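Local coordinates for protein D-alanyl-D-alanine carboxypeptidase DacB2 (Mycobacterium tuberculosis H37Rv, PDB 4RYE) that removes the terminal D-alanine from peptidoglycan stem-peptide analogues in vitro and probably trims the D-Ala-D-Ala end of these peptides during cell-wall synthesis, at residues A72-E77 and V81-G86; R87-R92 and A180-D185; A106-A111 and G115-T120. All coordinates share one frame; numbering follows the deposited sequence.

In the fold
Contacts 1, 2 and 3 form one patch on the same side of the chain's centre. Contacts 1 and 2, with centres 12 Å apart, are joined by a probable hydrogen bond of 2.7 Å from K84 N to Y89 OH and by packing of V81 CG1 on F182 CZ. Contacts 1 and 3, also 12 Å apart, meet where A76 CB approaches N108 ND2 at 3.4 Å and V83 CG1 approaches T109 OG1. Contacts 2 and 3 are 17 Å apart and barely touch. Measured between side chains, N108 of contact 3 is about 8 Å from K50, the proton acceptor by similarity, against about 11 Å for V83 and 12 Å for F182.

Contact 1. Residues A72-E77 and V81-G86; sequences ADTQAE and VGVKPG
The first torsions of T74 and V83 turn one methyl group of each toward the other. In T74 (chi1 66°) OG1 sits between the backbone N and the carbonyl carbon, which puts CG2 anti to the carbonyl carbon and directs it at segment 81-86. In V83 (chi1 172°) CG1 is anti to the backbone N and meets that methyl, with CG2 of T74 and CG1 of V83 3.7 Å apart. The same T74 methyl is closer still to the main chain, 3.4 Å from V83 O, and it also reaches the proline ring, where T74 CG2 lies 3.8 Å from P85 CD. One methyl therefore touches a valine branch, a carbonyl oxygen and a ring carbon. The T74 side chain crosses that of P85 at about a right angle, and CG2 is its nearest atom to the ring. The two segments meet by van der Waals contact alone, mostly through this methyl, and bury 146 Å² in total; the backbones come nearest at T74 and V83, whose CA atoms are 6.1 Å apart.

The hydroxyl of T74 is used within its own turn, where OG1 is hydrogen-bonded to V71 O, which is consistent with its methyl being the part that faces the other segment. On the opposing segment, the carboxylate of D105 binds the backbone N atoms of V81, G82 and V83 and so fixes the course of the chain leading to the V83 branch. The contact lies where the long loop between strands 66-68 and 88-90 turns back on itself. E77 O accepts a hydrogen bond from N104, whose position two residues after S102 is consistent with the SxN motif, so the loop borders the active-site region of the penicillin-binding-protein fold of the peptidase S11 family.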
ATOM      1  N   ALA A  72      13.389 -10.186  18.543  1.00 32.28           N
ATOM      2  CA  ALA A  72      13.780  -9.618  17.252  1.00 39.09           C
ATOM      3  C   ALA A  72      12.602  -9.015  16.484  1.00 41.43           C
ATOM      4  O   ALA A  72      12.758  -8.019  15.767  1.00 45.12           O
ATOM      5  CB  ALA A  72      14.482 -10.668  16.407  1.00 40.77           C
ATOM      6  N   ASP A  73      11.423  -9.616  16.636  1.00 39.11           N
ATOM      7  CA  ASP A  73      10.220  -9.151  15.941  1.00 37.99           C
ATOM      8  C   ASP A  73       9.811  -7.742  16.366  1.00 36.27           C
ATOM      9  O   ASP A  73       9.071  -7.073  15.659  1.00 37.35           O
ATOM     10  CB  ASP A  73       9.043 -10.096  16.210  1.00 35.66           C
ATOM     11  CG  ASP A  73       9.271 -11.490  15.670  1.00 34.36           C
ATOM     12  OD1 ASP A  73      10.117 -11.637  14.766  1.00 36.53           O
ATOM     13  OD2 ASP A  73       8.592 -12.434  16.137  1.00 29.06           O
ATOM     14  N   THR A  74      10.285  -7.308  17.530  1.00 36.95           N
ATOM     15  CA  THR A  74       9.767  -6.101  18.174  1.00 39.88           C
ATOM     16  C   THR A  74      10.754  -4.939  18.189  1.00 45.14           C
ATOM     17  O   THR A  74      10.537  -3.953  18.895  1.00 46.26           O
ATOM     18  CB  THR A  74       9.358  -6.391  19.637  1.00 40.50           C
ATOM     19  OG1 THR A  74      10.523  -6.710  20.414  1.00 38.09           O
ATOM     20  CG2 THR A  74       8.381  -7.551  19.696  1.00 40.11           C
ATOM     21  N   GLN A  75      11.823  -5.040  17.404  1.00 45.50           N
ATOM     22  CA  GLN A  75      12.928  -4.086  17.520  1.00 50.72           C
ATOM     23  C   GLN A  75      13.090  -3.077  16.382  1.00 47.52           C
ATOM     24  O   GLN A  75      14.024  -2.274  16.397  1.00 46.78           O
ATOM     25  CB  GLN A  75      14.254  -4.820  17.747  1.00 58.53           C
ATOM     26  CG  GLN A  75      14.413  -5.401  19.142  1.00 64.94           C
ATOM     27  CD  GLN A  75      15.782  -6.016  19.362  1.00 73.33           C
ATOM     28  OE1 GLN A  75      15.928  -7.237  19.397  1.00 75.19           O
ATOM     29  NE2 GLN A  75      16.794  -5.169  19.517  1.00 78.04           N
ATOM     30  N   ALA A  76      12.194  -3.096  15.404  1.00 42.63           N
ATOM     31  CA  ALA A  76      12.276  -2.110  14.330  1.00 42.37           C
ATOM     32  C   ALA A  76      11.752  -0.758  14.804  1.00 38.92           C
ATOM     33  O   ALA A  76      10.987  -0.684  15.765  1.00 32.98           O
ATOM     34  CB  ALA A  76      11.516  -2.575  13.113  1.00 40.65           C
ATOM     35  N   GLU A  77      12.168   0.312  14.132  1.00 42.79           N
ATOM     36  CA  GLU A  77      11.643   1.639  14.432  1.00 45.31           C
ATOM     37  C   GLU A  77      10.133   1.699  14.154  1.00 39.61           C
ATOM     38  O   GLU A  77       9.589   0.875  13.418  1.00 33.77           O
ATOM     39  CB  GLU A  77      12.386   2.708  13.624  1.00 50.24           C
ATOM     40  CG  GLU A  77      12.258   2.551  12.115  1.00 53.50           C
ATOM     41  CD  GLU A  77      13.010   3.623  11.337  1.00 57.35           C
ATOM     42  OE1 GLU A  77      12.394   4.660  11.002  1.00 56.53           O
ATOM     43  OE2 GLU A  77      14.210   3.421  11.048  1.00 59.67           O
ATOM     44  N   VAL A  81       2.498  -1.384  15.994  1.00 24.14           N
ATOM     45  CA  VAL A  81       1.147  -1.669  16.470  1.00 25.98           C
ATOM     46  C   VAL A  81       1.201  -2.071  17.945  1.00 30.70           C
ATOM     47  O   VAL A  81       0.222  -1.917  18.679  1.00 27.86           O
ATOM     48  CB  VAL A  81       0.428  -2.744  15.611  1.00 30.69           C
ATOM     49  CG1 VAL A  81       1.098  -4.110  15.754  1.00 24.45           C
ATOM     50  CG2 VAL A  81      -1.064  -2.822  15.964  1.00 22.41           C
ATOM     51  N   GLY A  82       2.359  -2.565  18.380  1.00 28.03           N
ATOM     52  CA  GLY A  82       2.568  -2.910  19.773  1.00 27.27           C
ATOM     53  C   GLY A  82       2.741  -4.397  20.035  1.00 27.40           C
ATOM     54  O   GLY A  82       2.349  -4.900  21.091  1.00 31.15           O
ATOM     55  N   VAL A  83       3.333  -5.102  19.075  1.00 25.50           N
ATOM     56  CA  VAL A  83       3.739  -6.493  19.282  1.00 25.31           C
ATOM     57  C   VAL A  83       4.695  -6.598  20.476  1.00 28.77           C
ATOM     58  O   VAL A  83       5.609  -5.782  20.627  1.00 28.75           O
ATOM     59  CB  VAL A  83       4.422  -7.055  18.023  1.00 24.07           C
ATOM     60  CG1 VAL A  83       5.025  -8.437  18.288  1.00 24.30           C
ATOM     61  CG2 VAL A  83       3.434  -7.093  16.869  1.00 22.46           C
ATOM     62  N   LYS A  84       4.468  -7.584  21.339  1.00 28.61           N
ATOM     63  CA  LYS A  84       5.312  -7.767  22.519  1.00 32.24           C
ATOM     64  C   LYS A  84       5.876  -9.186  22.572  1.00 36.08           C
ATOM     65  O   LYS A  84       5.176 -10.144  22.252  1.00 28.52           O
ATOM     66  CB  LYS A  84       4.535  -7.420  23.796  1.00 35.49           C
ATOM     67  CG  LYS A  84       4.130  -5.951  23.856  1.00 38.40           C
ATOM     68  CD  LYS A  84       3.338  -5.623  25.103  1.00 44.32           C
ATOM     69  CE  LYS A  84       3.090  -4.117  25.200  1.00 52.63           C
ATOM     70  NZ  LYS A  84       2.877  -3.664  26.606  1.00 58.95           N
ATOM     71  N   PRO A  85       7.157  -9.325  22.963  1.00 32.99           N
ATOM     72  CA  PRO A  85       7.800 -10.646  22.895  1.00 34.96           C
ATOM     73  C   PRO A  85       7.210 -11.649  23.876  1.00 31.60           C
ATOM     74  O   PRO A  85       6.964 -11.303  25.033  1.00 32.88           O
ATOM     75  CB  PRO A  85       9.258 -10.348  23.263  1.00 34.60           C
ATOM     76  CG  PRO A  85       9.197  -9.083  24.078  1.00 36.53           C
ATOM     77  CD  PRO A  85       8.082  -8.283  23.445  1.00 37.12           C
ATOM     78  N   GLY A  86       6.989 -12.877  23.410  1.00 31.85           N
ATOM     79  CA  GLY A  86       6.423 -13.928  24.242  1.00 31.86           C
ATOM     80  C   GLY A  86       4.909 -13.970  24.163  1.00 30.87           C
ATOM     81  O   GLY A  86       4.267 -14.883  24.696  1.00 31.45           O
TER

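Contact 2. Residues R87-R92 and A180-D185; sequences RSYTAR and AMFPSD
Y89 packs on F182 and P183 in a buried, apolar aromatic-proline contact between strand 88-90 and strand 179-184, which belong to two different two-stranded antiparallel sheets. The rings of Y89 and F182 are close to parallel, with planes at 23°, but they are slid apart: their centroids are 5.4 Å from each other and overlap is slight. The approach is oblique, and the closest atoms are Y89 CE2 and F182 CE2 at 3.6 Å. Next to it, Y89 CD2 meets P183 CG at 4.0 Å. F182 reaches this point because its CG is anti to the backbone N (chi1 -167°), which carries the ring end nearer to Y89 than its CB direction would suggest. One face of the F182 ring is covered by P183 CD, 3.4 Å above the plane and offset toward the rim.

The polar end of Y89 is served as well. Its OH is hydrogen-bonded to the backbone N of K84 and, at 2.8 Å from Y89 OH, to a water lying in the ring plane. By donating to P183 O, that water bridges the tyrosine hydroxyl to the backbone carbonyl of the other strand.

Around the contact, Y89 also touches L94 and P183 touches Q93, both of helix 91-100, for which T90 is the N-cap. Strand 66-68 pairs with strand 88-90, and strand 187-192 with strand 179-184.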
ATOM      1  N   ARG A  87       4.337 -12.966  23.501  1.00 29.65           N
ATOM      2  CA  ARG A  87       2.896 -12.901  23.318  1.00 34.47           C
ATOM      3  C   ARG A  87       2.480 -13.559  22.002  1.00 32.01           C
ATOM      4  O   ARG A  87       3.221 -13.546  21.008  1.00 27.24           O
ATOM      5  CB  ARG A  87       2.394 -11.447  23.375  1.00 31.38           C
ATOM      6  CG  ARG A  87       2.241 -10.874  24.795  1.00 35.28           C
ATOM      7  CD  ARG A  87       3.586 -10.710  25.519  1.00 38.45           C
ATOM      8  NE  ARG A  87       3.547  -9.677  26.554  1.00 40.06           N
ATOM      9  CZ  ARG A  87       4.628  -9.130  27.100  1.00 45.14           C
ATOM     10  NH1 ARG A  87       5.831  -9.523  26.708  1.00 41.65           N
ATOM     11  NH2 ARG A  87       4.511  -8.190  28.034  1.00 48.25           N
ATOM     12  N   SER A  88       1.284 -14.138  22.002  1.00 29.44           N
ATOM     13  CA  SER A  88       0.756 -14.820  20.828  1.00 30.74           C
ATOM     14  C   SER A  88      -0.125 -13.885  19.999  1.00 29.45           C
ATOM     15  O   SER A  88      -0.884 -13.090  20.554  1.00 25.61           O
ATOM     16  CB  SER A  88      -0.048 -16.040  21.279  1.00 39.31           C
ATOM     17  OG  SER A  88      -0.430 -16.827  20.175  1.00 44.47           O
ATOM     18  N   TYR A  89      -0.028 -13.979  18.672  1.00 24.14           N
ATOM     19  CA  TYR A  89      -0.839 -13.158  17.774  1.00 22.53           C
ATOM     20  C   TYR A  89      -1.308 -14.016  16.613  1.00 23.74           C
ATOM     21  O   TYR A  89      -0.600 -14.937  16.205  1.00 24.10           O
ATOM     22  CB  TYR A  89      -0.017 -11.978  17.227  1.00 21.79           C
ATOM     23  CG  TYR A  89       0.533 -11.094  18.316  1.00 22.77           C
ATOM     24  CD1 TYR A  89       1.752 -11.381  18.916  1.00 24.45           C
ATOM     25  CD2 TYR A  89      -0.178  -9.990  18.764  1.00 23.10           C
ATOM     26  CE1 TYR A  89       2.251 -10.588  19.943  1.00 24.77           C
ATOM     27  CE2 TYR A  89       0.310  -9.188  19.800  1.00 26.50           C
ATOM     28  CZ  TYR A  89       1.526  -9.496  20.376  1.00 26.49           C
ATOM     29  OH  TYR A  89       2.027  -8.718  21.388  1.00 27.88           O
ATOM     30  N   THR A  90      -2.488 -13.720  16.073  1.00 21.58           N
ATOM     31  CA  THR A  90      -2.943 -14.401  14.861  1.00 21.44           C
ATOM     32  C   THR A  90      -2.464 -13.650  13.632  1.00 20.98           C
ATOM     33  O   THR A  90      -2.143 -12.452  13.696  1.00 18.93           O
ATOM     34  CB  THR A  90      -4.473 -14.497  14.783  1.00 22.24           C
ATOM     35  OG1 THR A  90      -5.018 -13.177  14.659  1.00 22.51           O
ATOM     36  CG2 THR A  90      -5.041 -15.169  16.017  1.00 22.47           C
ATOM     37  N   ALA A  91      -2.418 -14.352  12.504  1.00 19.54           N
ATOM     38  CA  ALA A  91      -2.105 -13.716  11.228  1.00 20.36           C
ATOM     39  C   ALA A  91      -3.060 -12.563  10.947  1.00 19.23           C
ATOM     40  O   ALA A  91      -2.646 -11.533  10.428  1.00 20.50           O
ATOM     41  CB  ALA A  91      -2.159 -14.734  10.098  1.00 17.43           C
ATOM     42  N   ARG A  92      -4.339 -12.739  11.276  1.00 20.82           N
ATOM     43  CA  ARG A  92      -5.333 -11.690  11.038  1.00 19.83           C
ATOM     44  C   ARG A  92      -4.992 -10.453  11.867  1.00 20.18           C
ATOM     45  O   ARG A  92      -4.978  -9.332  11.351  1.00 21.41           O
ATOM     46  CB  ARG A  92      -6.749 -12.181  11.374  1.00 20.72           C
ATOM     47  CG  ARG A  92      -7.837 -11.098  11.273  1.00 18.62           C
ATOM     48  CD  ARG A  92      -7.863 -10.509   9.869  1.00 22.99           C
ATOM     49  NE  ARG A  92      -8.797  -9.396   9.700  1.00 26.07           N
ATOM     50  CZ  ARG A  92     -10.020  -9.520   9.187  1.00 32.25           C
ATOM     51  NH1 ARG A  92     -10.472 -10.713   8.811  1.00 29.08           N
ATOM     52  NH2 ARG A  92     -10.797  -8.455   9.056  1.00 30.89           N
ATOM     53  N   ALA A 180      -9.913  -1.981  14.203  1.00 24.03           N
ATOM     54  CA  ALA A 180      -9.762  -3.391  14.519  1.00 28.82           C
ATOM     55  C   ALA A 180      -9.318  -3.529  15.958  1.00 25.74           C
ATOM     56  O   ALA A 180      -8.783  -2.583  16.541  1.00 26.14           O
ATOM     57  CB  ALA A 180      -8.751  -4.047  13.584  1.00 23.62           C
HETATM   58  N   MSE A 181      -9.541  -4.709  16.529  1.00 25.64           N
HETATM   59  CA  MSE A 181      -9.089  -4.996  17.882  1.00 26.62           C
HETATM   60  C   MSE A 181      -7.725  -5.670  17.818  1.00 26.17           C
HETATM   61  O   MSE A 181      -7.519  -6.594  17.029  1.00 31.15           O
HETATM   62  CB  MSE A 181     -10.083  -5.914  18.601  1.00 32.75           C
HETATM   63  CG  MSE A 181     -11.452  -5.308  18.880  1.00 38.86           C
HETATM   64 SE   MSE A 181     -11.440  -3.590  19.816  0.65 41.77          SE
HETATM   65  CE  MSE A 181     -10.298  -3.964  21.302  1.00 32.56           C
ATOM     66  N   PHE A 182      -6.792  -5.212  18.647  1.00 27.33           N
ATOM     67  CA  PHE A 182      -5.464  -5.812  18.696  1.00 26.95           C
ATOM     68  C   PHE A 182      -5.127  -6.166  20.142  1.00 31.53           C
ATOM     69  O   PHE A 182      -5.466  -5.418  21.058  1.00 30.32           O
ATOM     70  CB  PHE A 182      -4.432  -4.851  18.103  1.00 26.00           C
ATOM     71  CG  PHE A 182      -3.100  -5.484  17.827  1.00 26.77           C
ATOM     72  CD1 PHE A 182      -2.876  -6.164  16.641  1.00 26.31           C
ATOM     73  CD2 PHE A 182      -2.071  -5.400  18.759  1.00 28.66           C
ATOM     74  CE1 PHE A 182      -1.640  -6.750  16.380  1.00 27.67           C
ATOM     75  CE2 PHE A 182      -0.842  -5.981  18.517  1.00 30.06           C
ATOM     76  CZ  PHE A 182      -0.624  -6.663  17.322  1.00 32.54           C
ATOM     77  N   PRO A 183      -4.485  -7.326  20.357  1.00 33.37           N
ATOM     78  CA  PRO A 183      -4.159  -7.764  21.723  1.00 33.59           C
ATOM     79  C   PRO A 183      -3.265  -6.770  22.465  1.00 39.24           C
ATOM     80  O   PRO A 183      -2.402  -6.131  21.860  1.00 33.85           O
ATOM     81  CB  PRO A 183      -3.403  -9.077  21.500  1.00 34.86           C
ATOM     82  CG  PRO A 183      -3.878  -9.576  20.184  1.00 32.93           C
ATOM     83  CD  PRO A 183      -4.120  -8.339  19.350  1.00 30.26           C
ATOM     84  N   SER A 184      -3.492  -6.641  23.769  1.00 43.48           N
ATOM     85  CA  SER A 184      -2.647  -5.829  24.632  1.00 49.00           C
ATOM     86  C   SER A 184      -2.529  -6.559  25.956  1.00 54.61           C
ATOM     87  O   SER A 184      -3.134  -7.617  26.134  1.00 56.38           O
ATOM     88  CB  SER A 184      -3.260  -4.445  24.850  1.00 54.52           C
ATOM     89  OG  SER A 184      -4.491  -4.536  25.546  1.00 61.29           O
ATOM     90  N   ASP A 185      -1.747  -6.009  26.879  1.00 62.39           N
ATOM     91  CA  ASP A 185      -1.656  -6.578  28.220  1.00 70.83           C
ATOM     92  C   ASP A 185      -3.046  -6.660  28.848  1.00 74.91           C
ATOM     93  O   ASP A 185      -3.515  -7.748  29.192  1.00 82.42           O
ATOM     94  CB  ASP A 185      -0.717  -5.753  29.100  1.00 73.75           C
TER
HETATM   95  O   HOH W   1       0.104  -7.054  22.480  1.00 31.23           O

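Contact 3. Residues A106-A111 and G115-T120; sequences AANTLA and GGQDVT
A111, Q117 and T120 have the most surface buried where helix 104-113 meets the start of helix 117-130. A111 lies in the middle: its CB is 3.4 Å from T120 OG1 and 3.6 Å from Q117 NE2, while A111 O accepts a hydrogen bond from G116 N at 2.7 Å, with an N-H...O angle of 151°. This bond belongs to the turn in which G115, with positive phi, forms a Schellman motif.

Q117 bends at chi2 (-82°), which turns its amide toward N108 of helix 104-113. NE2 of Q117 donates to N108 OD1 over 3.0 Å, arriving from above the carbonyl plane, and the two amide planes stand 78° apart. The same NE2 also donates to a water that in turn donates to N108 O, so side chain and backbone of N108 are both linked to it.

T120 packs CB and CG2 on A111 CB, at 3.8 and 3.9 Å. T120 OG1 lies 3.0 Å from A111 O and donates to G116 O over 2.6 Å; T120 N binds G116 O from the opposite face, consistent with a firmly held first turn, with G116 at the N-cap.

Among the neighbours, L53 of helix 50-60 touches A107 and T120, whereas helix 91-100 packs L94 and L98 against L110.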
ATOM      1  N   ALA A 106       4.501  -5.520  13.157  1.00 20.08           N
ATOM      2  CA  ALA A 106       3.561  -6.444  12.538  1.00 24.12           C
ATOM      3  C   ALA A 106       4.169  -7.085  11.285  1.00 24.96           C
ATOM      4  O   ALA A 106       4.016  -8.289  11.047  1.00 17.72           O
ATOM      5  CB  ALA A 106       2.281  -5.718  12.187  1.00 23.64           C
ATOM      6  N   ALA A 107       4.842  -6.272  10.476  1.00 17.82           N
ATOM      7  CA  ALA A 107       5.523  -6.774   9.291  1.00 19.28           C
ATOM      8  C   ALA A 107       6.599  -7.791   9.655  1.00 20.09           C
ATOM      9  O   ALA A 107       6.698  -8.851   9.040  1.00 18.10           O
ATOM     10  CB  ALA A 107       6.124  -5.627   8.476  1.00 18.61           C
ATOM     11  N   ASN A 108       7.427  -7.472  10.637  1.00 19.30           N
ATOM     12  CA  ASN A 108       8.499  -8.391  10.987  1.00 24.70           C
ATOM     13  C   ASN A 108       7.985  -9.683  11.632  1.00 25.42           C
ATOM     14  O   ASN A 108       8.608 -10.740  11.504  1.00 20.99           O
ATOM     15  CB  ASN A 108       9.561  -7.689  11.849  1.00 26.72           C
ATOM     16  CG  ASN A 108      10.289  -6.592  11.082  1.00 26.73           C
ATOM     17  OD1 ASN A 108      10.389  -6.647   9.853  1.00 27.54           O
ATOM     18  ND2 ASN A 108      10.780  -5.592  11.795  1.00 27.36           N
ATOM     19  N   THR A 109       6.841  -9.602  12.305  1.00 20.35           N
ATOM     20  CA  THR A 109       6.264 -10.773  12.950  1.00 20.64           C
ATOM     21  C   THR A 109       5.566 -11.661  11.919  1.00 19.45           C
ATOM     22  O   THR A 109       5.578 -12.884  12.034  1.00 21.62           O
ATOM     23  CB  THR A 109       5.318 -10.390  14.112  1.00 22.67           C
ATOM     24  OG1 THR A 109       5.975  -9.439  14.963  1.00 25.92           O
ATOM     25  CG2 THR A 109       4.971 -11.623  14.956  1.00 21.76           C
ATOM     26  N   LEU A 110       4.977 -11.045  10.901  1.00 18.23           N
ATOM     27  CA  LEU A 110       4.471 -11.805   9.764  1.00 17.29           C
ATOM     28  C   LEU A 110       5.618 -12.492   9.030  1.00 17.53           C
ATOM     29  O   LEU A 110       5.496 -13.636   8.619  1.00 19.22           O
ATOM     30  CB  LEU A 110       3.707 -10.894   8.803  1.00 16.16           C
ATOM     31  CG  LEU A 110       2.287 -10.539   9.259  1.00 21.72           C
ATOM     32  CD1 LEU A 110       1.694  -9.429   8.385  1.00 20.44           C
ATOM     33  CD2 LEU A 110       1.378 -11.774   9.260  1.00 20.43           C
ATOM     34  N   ALA A 111       6.744 -11.796   8.888  1.00 20.41           N
ATOM     35  CA  ALA A 111       7.910 -12.382   8.230  1.00 19.69           C
ATOM     36  C   ALA A 111       8.417 -13.587   9.016  1.00 25.67           C
ATOM     37  O   ALA A 111       8.889 -14.560   8.435  1.00 22.77           O
ATOM     38  CB  ALA A 111       9.013 -11.351   8.065  1.00 22.16           C
ATOM     39  N   GLY A 115       8.756 -17.643   7.594  1.00 26.77           N
ATOM     40  CA  GLY A 115      10.037 -18.323   7.505  1.00 24.95           C
ATOM     41  C   GLY A 115      11.252 -17.436   7.729  1.00 28.16           C
ATOM     42  O   GLY A 115      12.390 -17.872   7.550  1.00 27.73           O
ATOM     43  N   GLY A 116      11.018 -16.188   8.119  1.00 28.28           N
ATOM     44  CA  GLY A 116      12.114 -15.285   8.412  1.00 28.24           C
ATOM     45  C   GLY A 116      12.217 -14.103   7.469  1.00 26.27           C
ATOM     46  O   GLY A 116      11.540 -14.046   6.438  1.00 24.11           O
ATOM     47  N   GLN A 117      13.085 -13.155   7.822  1.00 25.01           N
ATOM     48  CA  GLN A 117      13.247 -11.924   7.045  1.00 28.83           C
ATOM     49  C   GLN A 117      13.700 -12.184   5.609  1.00 21.05           C
ATOM     50  O   GLN A 117      13.064 -11.731   4.667  1.00 20.99           O
ATOM     51  CB  GLN A 117      14.248 -10.995   7.740  1.00 36.08           C
ATOM     52  CG  GLN A 117      13.771 -10.459   9.082  1.00 37.14           C
ATOM     53  CD  GLN A 117      12.844  -9.265   8.931  1.00 39.67           C
ATOM     54  OE1 GLN A 117      13.198  -8.273   8.293  1.00 41.01           O
ATOM     55  NE2 GLN A 117      11.651  -9.360   9.502  1.00 40.15           N
ATOM     56  N   ASP A 118      14.802 -12.908   5.443  1.00 22.95           N
ATOM     57  CA  ASP A 118      15.344 -13.146   4.103  1.00 28.42           C
ATOM     58  C   ASP A 118      14.386 -13.938   3.218  1.00 26.17           C
ATOM     59  O   ASP A 118      14.198 -13.615   2.047  1.00 22.46           O
ATOM     60  CB  ASP A 118      16.690 -13.871   4.190  1.00 30.29           C
ATOM     61  CG  ASP A 118      17.800 -12.983   4.719  1.00 48.15           C
ATOM     62  OD1 ASP A 118      17.509 -11.825   5.099  1.00 53.09           O
ATOM     63  OD2 ASP A 118      18.961 -13.451   4.766  1.00 55.09           O
ATOM     64  N   VAL A 119      13.797 -14.984   3.790  1.00 21.37           N
ATOM     65  CA  VAL A 119      12.837 -15.820   3.080  1.00 22.73           C
ATOM     66  C   VAL A 119      11.610 -15.014   2.685  1.00 21.44           C
ATOM     67  O   VAL A 119      11.093 -15.150   1.575  1.00 18.39           O
ATOM     68  CB  VAL A 119      12.416 -17.036   3.942  1.00 21.92           C
ATOM     69  CG1 VAL A 119      11.232 -17.745   3.323  1.00 27.75           C
ATOM     70  CG2 VAL A 119      13.597 -18.002   4.129  1.00 28.91           C
ATOM     71  N   THR A 120      11.153 -14.146   3.579  1.00 18.83           N
ATOM     72  CA  THR A 120       9.952 -13.364   3.304  1.00 17.82           C
ATOM     73  C   THR A 120      10.196 -12.369   2.177  1.00 19.49           C
ATOM     74  O   THR A 120       9.348 -12.180   1.295  1.00 18.66           O
ATOM     75  CB  THR A 120       9.452 -12.651   4.573  1.00 17.26           C
ATOM     76  OG1 THR A 120       9.091 -13.637   5.543  1.00 24.01           O
ATOM     77  CG2 THR A 120       8.241 -11.779   4.280  1.00 16.93           C
TER
HETATM   78  O   HOH W   2      11.198 -11.255  11.681  1.00 40.14           O